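Local coordinates for lipase-esterase related protein (PDB 3E0X) that is probably a hydrolase of the alpha/beta-hydrolase fold, lipase- or esterase-like, whose natural substrate is not established, at residues A[190-194]-A[240-244]. Sequence-based numbering, arbitrary orientation.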
loop_
_atom_site.group_PDB
_atom_site.type_symbol
_atom_site.label_atom_id
_atom_site.label_comp_id
_atom_site.label_asym_id
_atom_site.label_seq_id
_atom_site.Cartn_x
_atom_site.Cartn_y
_atom_site.Cartn_z
ATOM N N PRO A 190 2.561 -9.640 13.759
ATOM C CA PRO A 190 1.201 -9.040 13.757
ATOM C C PRO A 190 0.884 -8.294 12.455
ATOM O O PRO A 190 1.735 -7.607 11.869
ATOM C CB PRO A 190 1.215 -8.090 14.956
ATOM C CG PRO A 190 2.435 -8.553 15.821
ATOM C CD PRO A 190 3.436 -9.068 14.805
ATOM N N VAL A 191 -0.355 -8.458 12.001
ATOM C CA VAL A 191 -0.835 -7.800 10.783
ATOM C C VAL A 191 -2.136 -7.102 11.102
ATOM O O VAL A 191 -3.000 -7.692 11.757
ATOM C CB VAL A 191 -1.121 -8.854 9.677
ATOM C CG1 VAL A 191 -1.794 -8.208 8.458
ATOM C CG2 VAL A 191 0.172 -9.521 9.228
ATOM N N LYS A 192 -2.265 -5.845 10.676
ATOM C CA LYS A 192 -3.554 -5.151 10.828
ATOM C C LYS A 192 -4.060 -4.728 9.464
ATOM O O LYS A 192 -3.287 -4.194 8.673
ATOM C CB LYS A 192 -3.459 -3.897 11.720
ATOM C CG LYS A 192 -4.762 -3.142 11.874
ATOM C CD LYS A 192 -4.704 -2.174 13.029
ATOM C CE LYS A 192 -6.070 -1.558 13.238
ATOM N NZ LYS A 192 -6.080 -0.639 14.419
ATOM N N ALA A 193 -5.339 -4.976 9.190
ATOM C CA ALA A 193 -5.950 -4.514 7.951
ATOM C C ALA A 193 -6.867 -3.341 8.309
ATOM O O ALA A 193 -7.577 -3.403 9.329
ATOM C CB ALA A 193 -6.736 -5.633 7.306
ATOM N N ILE A 194 -6.864 -2.286 7.482
ATOM C CA ILE A 194 -7.698 -1.087 7.695
ATOM C C ILE A 194 -8.362 -0.803 6.357
ATOM O O ILE A 194 -7.674 -0.748 5.341
ATOM C CB ILE A 194 -6.839 0.144 8.089
ATOM C CG1 ILE A 194 -6.117 -0.107 9.409
ATOM C CG2 ILE A 194 -7.730 1.387 8.219
ATOM C CD1 ILE A 194 -5.032 0.939 9.680
ATOM N N GLU A 240 -5.512 4.571 13.904
ATOM C CA GLU A 240 -5.624 3.120 13.835
ATOM C C GLU A 240 -4.297 2.436 13.490
ATOM O O GLU A 240 -4.191 1.196 13.514
ATOM C CB GLU A 240 -6.696 2.737 12.821
ATOM C CG GLU A 240 -8.078 3.125 13.296
ATOM C CD GLU A 240 -8.581 2.300 14.466
ATOM O OE1 GLU A 240 -8.188 1.115 14.603
ATOM O OE2 GLU A 240 -9.406 2.837 15.234
ATOM N N ILE A 241 -3.289 3.231 13.156
ATOM C CA ILE A 241 -1.916 2.752 13.061
ATOM C C ILE A 241 -1.241 2.882 14.434
ATOM O O ILE A 241 -0.604 1.931 14.913
ATOM C CB ILE A 241 -1.143 3.496 11.952
ATOM C CG1 ILE A 241 -1.721 3.085 10.602
ATOM C CG2 ILE A 241 0.336 3.137 11.995
ATOM C CD1 ILE A 241 -1.262 3.926 9.428
ATOM N N LYS A 242 -1.400 4.042 15.078
ATOM C CA LYS A 242 -0.851 4.269 16.428
ATOM C C LYS A 242 -1.320 3.239 17.442
ATOM O O LYS A 242 -0.553 2.850 18.348
ATOM C CB LYS A 242 -1.273 5.639 16.943
ATOM C CG LYS A 242 -0.693 6.767 16.175
ATOM C CD LYS A 242 -1.292 8.031 16.701
ATOM C CE LYS A 242 -0.927 9.157 15.823
ATOM N NZ LYS A 242 -1.317 10.409 16.459
ATOM N N ASN A 243 -2.581 2.832 17.352
ATOM C CA ASN A 243 -3.098 1.872 18.340
ATOM C C ASN A 243 -2.595 0.431 18.146
ATOM O O ASN A 243 -2.864 -0.429 18.976
ATOM C CB ASN A 243 -4.624 1.960 18.494
ATOM C CG ASN A 243 -5.368 1.507 17.281
ATOM O OD1 ASN A 243 -4.780 1.017 16.325
ATOM N ND2 ASN A 243 -6.689 1.679 17.300
ATOM N N PHE A 244 -1.856 0.207 17.062
ATOM C CA PHE A 244 -1.388 -1.099 16.687
ATOM C C PHE A 244 0.123 -1.249 16.832
ATOM O O PHE A 244 0.591 -2.334 17.203
ATOM C CB PHE A 244 -1.769 -1.327 15.226
ATOM C CG PHE A 244 -1.248 -2.614 14.638
ATOM C CD1 PHE A 244 -0.413 -2.590 13.525
ATOM C CD2 PHE A 244 -1.623 -3.843 15.166
ATOM C CE1 PHE A 244 0.051 -3.781 12.943
ATOM C CE2 PHE A 244 -1.164 -5.026 14.592
ATOM C CZ PHE A 244 -0.322 -4.985 13.483
#
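The Phe244 ring carries Lys192 on one face and has the backbone of Pro190 at its edge. Lys192 CB sits over the ring centre as a CH-pi contact, 3.5 Å from the centroid of Phe244 and 4° off the ring normal. Backbone carbon C of Pro190 lies near the ring plane at the edge, 3.7 Å from Phe244 CZ, and Pro190 CB packs beside the same corner. The side chains of Lys192 and Phe244 run past each other in opposite directions: the lysine is fully extended, with CG anti to the backbone N (chi1 179°), and this stretch takes its ammonium past the ring to the last turn of helix 234-242. There NZ of Lys192 forms a salt bridge with OE1 of Glu240 (2.7 Å), reaching the carboxylate on its anti side. The same NZ donates to the backbone O of Glu240 (2.8 Å), in the carbonyl plane on a lone pair. Bent at chi2 (-70°), the Glu240 chain brings OE1 within range of a second donor, ND2 of Asn243, at 3.1 Å; this bond enters from above the carboxylate plane. Beside the polar cluster, Ile194 CD1 packs against Ile241 CG1 (4.1 Å). The contact thus seats the C-terminal helix and the residues after it on strand 191-196 of the alpha/beta-hydrolase sheet, where Phe244 also touches Val113 of neighbouring strand 109-115. Two donors grip OE1 of Glu240 and probably restrict the carboxylate's rotation, while the buried lysine has its charge met by a carboxylate and a carbonyl in the last turn of the helix; the neighbouring negative charge and the negative end of the helix dipole would probably favour the ammonium form.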